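Local atomic coordinates of EreC (Klebsiella pneumoniae, PDB entry 6XCQ), a protein that probably hydrolyses the macrolactone ester of erythromycin and related macrolide antibiotics, a reaction by which bacteria become resistant to these drugs. Residues Q41-D46 against L136-S141; Y85-H90 against S146-Q151; I173-V176 against I181-H184; S231-L236 against D243-A248; F355-P358 against F364-V367. The protein carries 1 engineered substitution. All coordinates share one frame; numbering follows the deposited sequence. Where two conformers were deposited one is given.

Overall arrangement
Along the chain the segments of contacts 1 and 2 alternate, and contacts 3, 4 and 5 follow in series. Contacts 1 and 2, with centres about 11 Å apart, both involve helix 126-146; contact 2 sets its end against helix 73-90, on which contact 1 also rests through Pro42 and Trp138. They hold a loop and helices together beside the mixed sheet. Contacts 3 and 4 join successive helices; their centres are about 12 Å apart and they touch, Ile173 of helix 164-177 packing on Leu244, Lys247 and Ala248 of helix 244-267. Contact 5 ties the ends of a two-stranded hairpin, its centre about 37 Å from that of contact 2, across the chain's centre.

Contact 1 (Q41-D46 against L136-S141); sequences QPQKLD and LIWIKS
Pro42 and Trp138 mark the nearest approach of the two backbones, and even there the CA atoms stay 9.6 Å apart, so the segments meet through side chains alone. The contact joins the loop that follows strand 33-36 to helix 126-146, one of the helices connecting strands of the mixed beta-sheet of this alpha/beta fold. On the loop side, Gln41 to Lys44 form a turn closed by a backbone bond from Lys44 N to Gln41 O; Pro42 suits its second position because its ring already fixes phi near the value needed there. On the helix side, Trp138 holds CG anti to the backbone nitrogen (chi1 172°), which carries the long indole toward the loop. Helix 73-90 packs against both, Pro42 resting on Ser81 and Trp138 on Ala80, while Tyr142 stacks with the indole from one turn further along its own helix. Pro42 contributes a loose apolar touch: its CB lies 4.5 Å from Trp138 CE2, approaching the indole obliquely. The polar work falls to Gln43. Its chain bends at chi2, which turns the amide back to the tryptophan, and the two side chains slide past one another in opposite directions. A glutamine suits this position at the surface, being long and flexible enough to offer a carbonyl to the single N-H of the indole. The amide and ring planes stand 45° apart, yet Gln43 OE1 lies almost exactly in the plane of the indole, and Trp138 NE1 donates to a lone pair of that oxygen over 3.1 Å with a nearly straight N-H...O angle of 165°.

Contact 2 (Y85-H90 against S146-Q151); sequences YLVERH and SGRKLQ
The guanidinium of Arg148 lies with one face against Glu88, whose CG sits 3.2 Å above its plane and toward the rim, while a water meets its edge. The carboxylate of Glu88 is nearly parallel to the guanidinium, their planes 7° apart, but the two do not pair: Glu88 OE2 is 4.3 Å from Arg148 NE and well out of the guanidinium plane, so no N-H aims at it. Glu88 instead uses OE2 for a salt bridge with Arg84 and a hydrogen bond with Tyr142. At the guanidinium edge, Arg148 NH1 donates to the water over 2.7 Å, and the water in turn donates a hydrogen bond to Glu88 O near the end of helix 73-90. Arginine suits this place because its extended chain also has an apolar part, and Arg148 CD rests 3.9 Å from Val87 CG1. Segment 146-151 is the link from helix 126-146 into edge strand 151-154, the last step of a beta-alpha-beta connection from the parallel neighbour strand 94-97. Gly147 leaves the helix with positive phi (71°), a conformation easy for a residue without a side chain, and Ser146 OG accepts from Arg148 N in an ST turn. Toward the sheet, branched Val87 and Leu150 pack together between helix 73-90 and the chain entering strand 151-154, Val87 CG2 meeting Leu150 CD2 at 3.8 Å; Leu150 also leans on Leu143 and Ile95.

Contact 3 (I173-V176 against I181-H184); sequences IIKV and IKPH
Lys182 and Lys175 lie against one another through their aliphatic parts, and the course of Lys182 explains how. Its CB sits 4.1 Å from Ile174 CG2, the methyl that also faces the backbone nitrogen of Lys182. The chain then bends at chi2 (119°), which brings CD up to the neighbouring helix, within 3.8 Å of Lys175 CB. One atom further, Lys182 CE passes that same Lys175 CB at 4.0 Å. The tip turns back to its own helix, where NZ forms a salt bridge with Asp186, while the end of Lys175 leads away from the contact. Lysine suits both sites, since its methylenes can pack while its ammonium reaches a charged partner or the surface. Beneath the lysines, isoleucine side chains meet: Ile174 CG2 lies 3.6 Å from Ile181 CG2, the gamma methyls of two beta-branched residues side by side. Ile181, at the N-cap position, has no polar group with which to cap; its bulk is spent instead on Arg224, Leu225 and Arg228 of helix 212-231. Such packing across a bend of a few residues is characteristic of an alpha-loop-alpha connection, here between helices 164-177 and 182-191.

Contact 4 (S231-L236 against D243-A248); sequences SLAPVL and DLFRKA
An alpha carbon stands over an aromatic face: Ala233 CA lies 4.2 Å from the centroid of the Phe245 ring and 26° off its normal, a CH-pi contact. The methyl comes closer still, Ala233 CB 3.4 Å from Phe245 CZ at the far end of the ring. So small a residue suits the place, for it lets the ring come right up to the main chain of the short helix 233-236. Leu236, one turn on, meets the near end of the ring, its CB 3.8 Å from Phe245 CD1; the two side chains run nearly perpendicular to each other, and the leucine tip goes on to Leu229. Phe245 reaches both partners because its ring is anti to the backbone nitrogen (chi1 166°), directed from the start of helix 244-267 at the preceding segment. This is a helix-loop-helix connection: the single short turn of 233-236, followed by a loop, leads from helix 212-231 into helix 244-267, with Phe245 packed between the short helix and its own. Its polar counterpart is a water that donates to Leu236 O and accepts from Phe245 N, both at 2.9 Å. First-turn N-H groups have no carbonyl of their own helix to use, and the water serves that of Phe245; Leu236 O also accepts from Asn241 ND2. Asp243, at the N-cap position, makes no capping bond with its side chain, which turns to basic residues one turn on. Asp243 OD2 pairs with Arg246 NH2, less certainly because Arg246 has two conformers, and at 3.8 Å with Lys247 NZ; Arg246 NH1 also meets Asp250.

Contact 5 (F355-P358 against F364-V367); sequences FPSP and FSVV
Ser357 and Ser365 extend their hydroxyls to one another, Ser357 OG and Ser365 OG lying 2.9 Å apart in a hydrogen bond in which either could be the donor. Ser357 has its oxygen anti to the backbone nitrogen (chi1 164°) and its CB directed at the opposite segment; in Ser365 the hydroxyl is instead anti to the carbonyl carbon (chi1 -77°), and these two different settings together bring the oxygens within bonding distance. Serine suits both places, since a hydroxyl one bond from CB can bridge backbones that come this close: the CA atoms of Ser357 and Phe364 are only 4.9 Å apart. Below the hydroxyls, Ser357 CB packs on the backbone, 3.8 Å from Phe364 CA and equally far from Ser365 N. The contact closes a beta hairpin. Strands 349-354 and 365-370 form a two-stranded antiparallel sheet, Ser365 bonds through its backbone to Gln354, and the chain between them makes a long loop that returns on itself here. Ser365 OG has a second partner in the terminal carboxylate oxygen of Leu438, so the hairpin is also tied to the end of the chain. Within the loop, Ser360 OG bonds to Ser357 O. A cis peptide bond precedes Pro356, turning the chain out of the strand; proline suits such a bond because the energy difference between cis and trans is smaller before proline than before other residues. The ring of Phe364 takes a different course from the two hydroxyls: its end leads away from segment 355-358, and the buried aromatic packs on Met353 and Leu438.

Contact 1 (Q41-D46 against L136-S141)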
# COMPACT_ATOMS: atom_id res chain seq x y z
N GLN A 41 1.70 19.75 11.13
CA GLN A 41 0.83 20.87 10.81
C GLN A 41 0.94 21.17 9.32
O GLN A 41 1.60 22.14 8.91
CB GLN A 41 1.17 22.09 11.68
CG GLN A 41 1.16 21.72 13.17
CD GLN A 41 1.28 22.91 14.08
OE1 GLN A 41 0.79 23.99 13.75
NE2 GLN A 41 1.93 22.73 15.22
N PRO A 42 0.29 20.35 8.48
CA PRO A 42 0.45 20.51 7.02
C PRO A 42 0.09 21.89 6.49
O PRO A 42 0.63 22.31 5.47
CB PRO A 42 -0.50 19.44 6.46
CG PRO A 42 -0.74 18.48 7.57
CD PRO A 42 -0.64 19.27 8.83
N GLN A 43 -0.83 22.60 7.15
CA GLN A 43 -1.23 23.93 6.73
C GLN A 43 -0.20 25.00 7.06
O GLN A 43 -0.21 26.06 6.42
CB GLN A 43 -2.57 24.29 7.36
CG GLN A 43 -3.75 23.86 6.52
CD GLN A 43 -3.75 22.36 6.24
OE1 GLN A 43 -3.53 21.93 5.10
NE2 GLN A 43 -4.00 21.56 7.27
N LYS A 44 0.68 24.76 8.04
CA LYS A 44 1.69 25.72 8.46
C LYS A 44 3.09 25.18 8.25
O LYS A 44 3.94 25.29 9.14
CB LYS A 44 1.53 26.10 9.94
CG LYS A 44 0.14 26.54 10.38
CD LYS A 44 0.14 28.00 10.80
N LEU A 45 3.37 24.60 7.09
CA LEU A 45 4.62 23.88 6.89
C LEU A 45 5.80 24.83 6.70
O LEU A 45 5.71 25.79 5.93
CB LEU A 45 4.51 22.95 5.68
CG LEU A 45 5.43 21.74 5.76
CD1 LEU A 45 4.99 20.87 6.92
CD2 LEU A 45 5.40 20.95 4.48
N ASP A 46 6.92 24.54 7.38
CA ASP A 46 8.17 25.27 7.16
C ASP A 46 9.07 24.38 6.32
O ASP A 46 9.72 23.46 6.84
CB ASP A 46 8.84 25.63 8.49
CG ASP A 46 10.22 26.28 8.31
OD1 ASP A 46 10.67 26.48 7.15
OD2 ASP A 46 10.86 26.57 9.34
N LEU A 136 -7.10 11.11 2.55
CA LEU A 136 -7.88 11.33 1.33
C LEU A 136 -8.75 12.57 1.44
O LEU A 136 -8.84 13.37 0.49
CB LEU A 136 -8.74 10.10 1.03
CG LEU A 136 -7.99 8.91 0.44
CD1 LEU A 136 -8.86 7.65 0.52
CD2 LEU A 136 -7.63 9.23 -0.98
N ILE A 137 -9.41 12.76 2.59
CA ILE A 137 -10.22 13.95 2.81
C ILE A 137 -9.35 15.20 2.74
O ILE A 137 -9.74 16.21 2.15
CB ILE A 137 -10.96 13.86 4.16
CG1 ILE A 137 -11.95 12.70 4.17
CG2 ILE A 137 -11.69 15.18 4.46
CD1 ILE A 137 -12.37 12.30 5.60
N TRP A 138 -8.15 15.14 3.33
CA TRP A 138 -7.23 16.26 3.23
C TRP A 138 -6.80 16.51 1.79
O TRP A 138 -6.81 17.65 1.31
CB TRP A 138 -6.01 16.04 4.14
CG TRP A 138 -4.99 17.08 3.90
CD1 TRP A 138 -4.96 18.34 4.44
CD2 TRP A 138 -3.87 16.99 3.03
NE1 TRP A 138 -3.88 19.03 3.96
CE2 TRP A 138 -3.19 18.23 3.10
CE3 TRP A 138 -3.36 15.99 2.20
CZ2 TRP A 138 -2.04 18.48 2.36
CZ3 TRP A 138 -2.22 16.24 1.48
CH2 TRP A 138 -1.57 17.47 1.57
N ILE A 139 -6.43 15.44 1.07
CA ILE A 139 -5.96 15.58 -0.31
C ILE A 139 -6.99 16.32 -1.16
O ILE A 139 -6.65 17.23 -1.93
CB ILE A 139 -5.66 14.19 -0.91
CG1 ILE A 139 -4.28 13.68 -0.49
CG2 ILE A 139 -5.73 14.24 -2.44
CD1 ILE A 139 -4.02 12.25 -0.95
N LYS A 140 -8.26 15.94 -1.03
CA LYS A 140 -9.30 16.58 -1.84
C LYS A 140 -9.36 18.08 -1.58
O LYS A 140 -9.41 18.88 -2.51
CB LYS A 140 -10.65 15.92 -1.57
CG LYS A 140 -11.83 16.54 -2.33
CD LYS A 140 -13.12 15.75 -2.11
CE LYS A 140 -14.29 16.30 -2.99
NZ LYS A 140 -15.50 15.42 -2.84
N SER A 141 -9.33 18.48 -0.30
CA SER A 141 -9.32 19.91 0.01
C SER A 141 -8.07 20.57 -0.54
O SER A 141 -8.14 21.60 -1.24
CB SER A 141 -9.41 20.13 1.52
OG SER A 141 -10.48 19.40 2.08

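Contact 2 (Y85-H90 against S146-Q151)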
# COMPACT_ATOMS: atom_id res chain seq x y z
N TYR A 85 5.49 18.64 0.51
CA TYR A 85 6.88 18.86 0.15
C TYR A 85 7.22 18.23 -1.20
O TYR A 85 7.87 18.85 -2.05
CB TYR A 85 7.79 18.31 1.24
CG TYR A 85 9.23 18.18 0.83
CD1 TYR A 85 10.04 19.30 0.69
CD2 TYR A 85 9.79 16.93 0.60
CE1 TYR A 85 11.37 19.18 0.33
CE2 TYR A 85 11.11 16.80 0.23
CZ TYR A 85 11.90 17.92 0.10
OH TYR A 85 13.22 17.77 -0.26
N LEU A 86 6.81 16.98 -1.41
CA LEU A 86 7.17 16.29 -2.65
C LEU A 86 6.43 16.89 -3.84
O LEU A 86 7.00 17.03 -4.93
CB LEU A 86 6.86 14.80 -2.53
CG LEU A 86 7.74 14.04 -1.54
CD1 LEU A 86 7.18 12.63 -1.26
CD2 LEU A 86 9.15 14.00 -2.06
N VAL A 87 5.17 17.27 -3.65
CA VAL A 87 4.40 17.86 -4.74
C VAL A 87 4.90 19.26 -5.05
O VAL A 87 5.24 19.58 -6.19
CB VAL A 87 2.90 17.85 -4.40
CG1 VAL A 87 2.14 18.78 -5.36
CG2 VAL A 87 2.36 16.45 -4.49
N GLU A 88 4.98 20.11 -4.03
CA GLU A 88 5.24 21.52 -4.29
C GLU A 88 6.70 21.84 -4.53
O GLU A 88 7.00 22.86 -5.16
CB GLU A 88 4.71 22.38 -3.14
CG GLU A 88 3.23 22.26 -2.98
CD GLU A 88 2.75 23.06 -1.81
OE1 GLU A 88 3.52 23.93 -1.36
OE2 GLU A 88 1.63 22.81 -1.33
N ARG A 89 7.62 21.00 -4.07
CA ARG A 89 9.03 21.32 -4.23
C ARG A 89 9.77 20.37 -5.16
O ARG A 89 10.85 20.74 -5.64
CB ARG A 89 9.74 21.35 -2.87
CG ARG A 89 9.28 22.51 -2.02
CD ARG A 89 9.69 23.86 -2.63
NE ARG A 89 9.43 24.97 -1.72
CZ ARG A 89 10.25 25.34 -0.74
NH1 ARG A 89 11.40 24.70 -0.55
NH2 ARG A 89 9.92 26.36 0.05
N HIS A 90 9.22 19.19 -5.44
CA HIS A 90 9.86 18.25 -6.35
C HIS A 90 8.91 17.75 -7.43
O HIS A 90 9.27 16.81 -8.16
CB HIS A 90 10.47 17.09 -5.56
CG HIS A 90 11.62 17.49 -4.69
ND1 HIS A 90 12.90 17.63 -5.18
CD2 HIS A 90 11.69 17.79 -3.37
CE1 HIS A 90 13.70 18.00 -4.20
NE2 HIS A 90 13.00 18.10 -3.09
N SER A 146 -5.56 24.43 -3.69
CA SER A 146 -4.31 24.74 -4.35
C SER A 146 -4.42 24.76 -5.87
O SER A 146 -3.51 25.27 -6.53
CB SER A 146 -3.23 23.74 -3.94
OG SER A 146 -3.37 22.54 -4.69
N GLY A 147 -5.50 24.23 -6.43
CA GLY A 147 -5.62 24.09 -7.87
C GLY A 147 -4.73 23.04 -8.49
O GLY A 147 -4.72 22.90 -9.71
N ARG A 148 -3.97 22.29 -7.69
CA ARG A 148 -3.07 21.28 -8.23
C ARG A 148 -3.84 20.01 -8.59
O ARG A 148 -5.02 19.84 -8.27
CB ARG A 148 -1.95 20.97 -7.23
CG ARG A 148 -1.11 22.19 -6.87
CD ARG A 148 -0.19 21.93 -5.68
NE ARG A 148 0.82 22.97 -5.52
CZ ARG A 148 1.93 23.06 -6.26
NH1 ARG A 148 2.81 24.03 -6.03
NH2 ARG A 148 2.15 22.18 -7.22
N LYS A 149 -3.15 19.11 -9.29
CA LYS A 149 -3.75 17.87 -9.77
C LYS A 149 -2.78 16.72 -9.55
O LYS A 149 -1.58 16.85 -9.81
CB LYS A 149 -4.12 17.97 -11.26
CG LYS A 149 -5.14 19.06 -11.60
CD LYS A 149 -6.57 18.63 -11.23
CE LYS A 149 -7.63 19.42 -12.01
NZ LYS A 149 -7.55 20.89 -11.75
N LEU A 150 -3.31 15.60 -9.09
CA LEU A 150 -2.56 14.38 -8.81
C LEU A 150 -3.31 13.18 -9.34
O LEU A 150 -4.53 13.11 -9.26
CB LEU A 150 -2.33 14.19 -7.31
CG LEU A 150 -1.49 15.20 -6.54
CD1 LEU A 150 -1.37 14.74 -5.09
CD2 LEU A 150 -0.13 15.35 -7.19
N GLN A 151 -2.56 12.21 -9.86
CA GLN A 151 -3.11 10.93 -10.26
C GLN A 151 -3.13 9.98 -9.07
O GLN A 151 -2.10 9.78 -8.42
CB GLN A 151 -2.28 10.35 -11.41
CG GLN A 151 -2.82 9.08 -12.07
CD GLN A 151 -1.92 8.59 -13.20
OE1 GLN A 151 -1.04 9.32 -13.67
NE2 GLN A 151 -2.13 7.35 -13.63
O HOH W 1 5.28 24.09 -7.18

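Contact 3 (I173-V176 against I181-H184)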
# COMPACT_ATOMS: atom_id res chain seq x y z
N ILE A 173 -14.85 -6.06 -20.82
CA ILE A 173 -13.81 -5.89 -21.83
C ILE A 173 -13.81 -7.08 -22.79
O ILE A 173 -13.86 -6.92 -24.01
CB ILE A 173 -12.44 -5.70 -21.16
CG1 ILE A 173 -12.40 -4.37 -20.40
CG2 ILE A 173 -11.33 -5.79 -22.19
CD1 ILE A 173 -11.25 -4.29 -19.38
N ILE A 174 -13.77 -8.29 -22.24
CA ILE A 174 -13.69 -9.49 -23.06
C ILE A 174 -14.88 -9.57 -24.02
O ILE A 174 -14.74 -9.99 -25.17
CB ILE A 174 -13.59 -10.74 -22.16
CG1 ILE A 174 -12.19 -10.86 -21.55
CG2 ILE A 174 -13.93 -11.99 -22.92
CD1 ILE A 174 -11.09 -10.88 -22.56
N LYS A 175 -16.05 -9.11 -23.57
CA LYS A 175 -17.22 -9.12 -24.45
C LYS A 175 -16.95 -8.35 -25.73
O LYS A 175 -17.44 -8.73 -26.80
CB LYS A 175 -18.44 -8.53 -23.74
CG LYS A 175 -19.68 -8.56 -24.64
CD LYS A 175 -20.70 -7.49 -24.29
CE LYS A 175 -21.36 -6.93 -25.56
NZ LYS A 175 -21.59 -7.94 -26.64
N VAL A 176 -16.16 -7.29 -25.64
CA VAL A 176 -15.87 -6.49 -26.82
C VAL A 176 -14.75 -7.11 -27.64
O VAL A 176 -14.88 -7.27 -28.86
CB VAL A 176 -15.53 -5.04 -26.41
CG1 VAL A 176 -15.19 -4.24 -27.63
CG2 VAL A 176 -16.72 -4.42 -25.67
N ILE A 181 -14.00 -16.13 -25.48
CA ILE A 181 -13.63 -16.61 -24.15
C ILE A 181 -14.54 -16.04 -23.06
O ILE A 181 -14.28 -16.24 -21.87
CB ILE A 181 -12.14 -16.34 -23.86
CG1 ILE A 181 -11.59 -17.32 -22.83
CG2 ILE A 181 -11.89 -14.88 -23.43
CD1 ILE A 181 -11.15 -18.64 -23.41
N LYS A 182 -15.62 -15.37 -23.45
CA LYS A 182 -16.56 -14.84 -22.46
C LYS A 182 -17.28 -15.90 -21.63
O LYS A 182 -17.51 -15.65 -20.44
CB LYS A 182 -17.58 -13.93 -23.16
CG LYS A 182 -18.72 -13.47 -22.27
CD LYS A 182 -18.76 -11.96 -22.14
CE LYS A 182 -20.14 -11.48 -21.71
NZ LYS A 182 -20.61 -12.12 -20.46
N PRO A 183 -17.67 -17.06 -22.17
CA PRO A 183 -18.26 -18.08 -21.27
C PRO A 183 -17.31 -18.51 -20.17
O PRO A 183 -17.72 -18.72 -19.02
CB PRO A 183 -18.59 -19.24 -22.22
CG PRO A 183 -18.66 -18.64 -23.57
CD PRO A 183 -17.70 -17.50 -23.58
N HIS A 184 -16.03 -18.64 -20.51
CA HIS A 184 -15.01 -19.02 -19.54
C HIS A 184 -14.88 -17.98 -18.43
O HIS A 184 -14.77 -18.33 -17.25
CB HIS A 184 -13.70 -19.25 -20.30
CG HIS A 184 -12.55 -19.70 -19.44
ND1 HIS A 184 -12.26 -21.03 -19.23
CD2 HIS A 184 -11.59 -19.00 -18.79
CE1 HIS A 184 -11.19 -21.13 -18.46
NE2 HIS A 184 -10.76 -19.91 -18.18

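Contact 4 (S231-L236 against D243-A248)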
# COMPACT_ATOMS: atom_id res chain seq x y z
N SER A 231 -1.04 -14.48 -25.74
CA SER A 231 -0.76 -15.03 -27.06
C SER A 231 -1.43 -14.22 -28.17
O SER A 231 -0.91 -14.17 -29.29
CB SER A 231 -1.20 -16.50 -27.12
OG SER A 231 -2.59 -16.62 -27.38
N LEU A 232 -2.55 -13.56 -27.87
CA LEU A 232 -3.28 -12.79 -28.87
C LEU A 232 -2.93 -11.31 -28.87
O LEU A 232 -3.55 -10.55 -29.62
CB LEU A 232 -4.80 -12.96 -28.67
CG LEU A 232 -5.28 -14.40 -28.87
CD1 LEU A 232 -6.78 -14.51 -28.62
CD2 LEU A 232 -4.92 -14.91 -30.29
N ALA A 233 -1.96 -10.90 -28.06
CA ALA A 233 -1.67 -9.47 -27.91
C ALA A 233 -1.50 -8.73 -29.23
O ALA A 233 -2.04 -7.62 -29.35
CB ALA A 233 -0.41 -9.29 -27.03
N PRO A 234 -0.79 -9.25 -30.24
CA PRO A 234 -0.60 -8.45 -31.45
C PRO A 234 -1.91 -8.10 -32.15
O PRO A 234 -2.01 -7.02 -32.75
CB PRO A 234 0.30 -9.34 -32.33
CG PRO A 234 1.00 -10.21 -31.36
CD PRO A 234 -0.02 -10.51 -30.30
N VAL A 235 -2.92 -8.96 -32.04
CA VAL A 235 -4.21 -8.66 -32.65
C VAL A 235 -5.05 -7.78 -31.73
O VAL A 235 -5.70 -6.83 -32.18
CB VAL A 235 -4.93 -9.97 -33.00
CG1 VAL A 235 -6.37 -9.71 -33.40
CG2 VAL A 235 -4.18 -10.69 -34.13
N LEU A 236 -5.04 -8.05 -30.42
CA LEU A 236 -5.94 -7.35 -29.51
C LEU A 236 -5.50 -5.92 -29.25
O LEU A 236 -6.31 -5.11 -28.77
CB LEU A 236 -6.08 -8.12 -28.19
CG LEU A 236 -6.65 -9.54 -28.35
CD1 LEU A 236 -6.65 -10.29 -27.04
CD2 LEU A 236 -8.04 -9.57 -28.99
N ASP A 243 -7.20 0.98 -25.24
CA ASP A 243 -6.34 0.34 -24.25
C ASP A 243 -7.01 -0.86 -23.59
O ASP A 243 -6.64 -1.23 -22.46
CB ASP A 243 -5.90 1.35 -23.19
CG ASP A 243 -7.08 1.97 -22.41
OD1 ASP A 243 -8.26 1.77 -22.81
OD2 ASP A 243 -6.82 2.65 -21.40
N LEU A 244 -7.98 -1.49 -24.25
CA LEU A 244 -8.73 -2.56 -23.59
C LEU A 244 -7.90 -3.82 -23.40
O LEU A 244 -8.11 -4.55 -22.43
CB LEU A 244 -10.01 -2.87 -24.37
CG LEU A 244 -11.11 -1.80 -24.47
CD1 LEU A 244 -12.31 -2.35 -25.25
CD2 LEU A 244 -11.55 -1.35 -23.10
N PHE A 245 -6.95 -4.11 -24.30
CA PHE A 245 -6.08 -5.26 -24.08
C PHE A 245 -5.28 -5.10 -22.80
O PHE A 245 -5.18 -6.02 -21.98
CB PHE A 245 -5.13 -5.49 -25.27
CG PHE A 245 -4.02 -6.44 -24.94
CD1 PHE A 245 -4.27 -7.81 -24.87
CD2 PHE A 245 -2.76 -5.98 -24.60
CE1 PHE A 245 -3.26 -8.70 -24.51
CE2 PHE A 245 -1.75 -6.87 -24.23
CZ PHE A 245 -2.00 -8.22 -24.20
N ARG A 246 -4.67 -3.92 -22.61
CA ARG A 246 -3.88 -3.64 -21.42
C ARG A 246 -4.72 -3.75 -20.16
O ARG A 246 -4.28 -4.30 -19.14
CB ARG A 246 -3.25 -2.25 -21.53
CG ARG A 246 -2.13 -1.96 -20.53
CD ARG A 246 -2.65 -1.29 -19.26
NE ARG A 246 -3.39 -0.06 -19.54
CZ ARG A 246 -4.27 0.48 -18.69
NH1 ARG A 246 -4.50 -0.11 -17.53
NH2 ARG A 246 -4.91 1.59 -19.01
N LYS A 247 -5.93 -3.19 -20.19
CA LYS A 247 -6.81 -3.28 -19.02
C LYS A 247 -7.19 -4.73 -18.75
O LYS A 247 -7.17 -5.16 -17.59
CB LYS A 247 -8.05 -2.41 -19.19
CG LYS A 247 -7.74 -0.93 -19.20
CD LYS A 247 -9.01 -0.08 -19.29
CE LYS A 247 -8.71 1.37 -18.97
NZ LYS A 247 -9.89 2.25 -19.14
N ALA A 248 -7.52 -5.51 -19.79
CA ALA A 248 -7.84 -6.92 -19.56
C ALA A 248 -6.65 -7.66 -18.95
O ALA A 248 -6.81 -8.44 -18.00
CB ALA A 248 -8.28 -7.61 -20.86
O HOH W 2 -6.16 -2.94 -26.89

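Contact 5 (F355-P358 against F364-V367)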
# COMPACT_ATOMS: atom_id res chain seq x y z
N PHE A 355 -6.52 -10.07 16.16
CA PHE A 355 -7.06 -11.20 15.40
C PHE A 355 -6.89 -12.46 16.23
O PHE A 355 -5.79 -12.71 16.76
CB PHE A 355 -6.36 -11.35 14.03
CG PHE A 355 -6.70 -12.64 13.31
CD1 PHE A 355 -7.84 -12.74 12.53
CD2 PHE A 355 -5.87 -13.75 13.42
CE1 PHE A 355 -8.16 -13.92 11.87
CE2 PHE A 355 -6.18 -14.94 12.76
CZ PHE A 355 -7.33 -15.02 11.98
N PRO A 356 -7.93 -13.29 16.38
CA PRO A 356 -9.23 -13.07 15.74
C PRO A 356 -10.05 -12.10 16.55
O PRO A 356 -9.64 -11.66 17.62
CB PRO A 356 -9.86 -14.46 15.74
CG PRO A 356 -9.26 -15.13 16.92
CD PRO A 356 -7.85 -14.62 17.01
N SER A 357 -11.21 -11.73 16.02
CA SER A 357 -12.11 -10.81 16.72
C SER A 357 -13.52 -11.15 16.28
O SER A 357 -14.10 -10.47 15.42
CB SER A 357 -11.76 -9.36 16.42
OG SER A 357 -12.82 -8.50 16.77
N PRO A 358 -14.10 -12.22 16.83
CA PRO A 358 -15.44 -12.64 16.41
C PRO A 358 -16.43 -11.51 16.58
O PRO A 358 -16.36 -10.73 17.53
CB PRO A 358 -15.76 -13.82 17.35
CG PRO A 358 -14.43 -14.28 17.89
CD PRO A 358 -13.56 -13.05 17.92
N PHE A 364 -11.32 -8.33 12.30
CA PHE A 364 -10.31 -7.88 13.24
C PHE A 364 -10.78 -6.58 13.86
O PHE A 364 -11.69 -5.92 13.35
CB PHE A 364 -8.93 -7.68 12.59
CG PHE A 364 -8.88 -6.54 11.61
CD1 PHE A 364 -9.28 -6.73 10.30
CD2 PHE A 364 -8.42 -5.30 11.99
CE1 PHE A 364 -9.23 -5.70 9.39
CE2 PHE A 364 -8.36 -4.25 11.09
CZ PHE A 364 -8.77 -4.46 9.79
N SER A 365 -10.13 -6.21 14.95
CA SER A 365 -10.42 -4.97 15.63
C SER A 365 -9.11 -4.21 15.78
O SER A 365 -8.02 -4.76 15.60
CB SER A 365 -11.08 -5.23 16.99
OG SER A 365 -12.44 -5.58 16.83
N VAL A 366 -9.23 -2.93 16.10
CA VAL A 366 -8.10 -2.05 16.30
C VAL A 366 -8.17 -1.58 17.73
O VAL A 366 -9.12 -0.88 18.11
CB VAL A 366 -8.13 -0.85 15.34
CG1 VAL A 366 -7.01 0.12 15.68
CG2 VAL A 366 -8.05 -1.34 13.89
N VAL A 367 -7.19 -1.97 18.54
CA VAL A 367 -7.18 -1.70 19.97
C VAL A 367 -5.84 -1.06 20.34
O VAL A 367 -4.80 -1.42 19.79
CB VAL A 367 -7.43 -2.97 20.81
CG1 VAL A 367 -8.78 -3.56 20.47
CG2 VAL A 367 -6.34 -4.00 20.56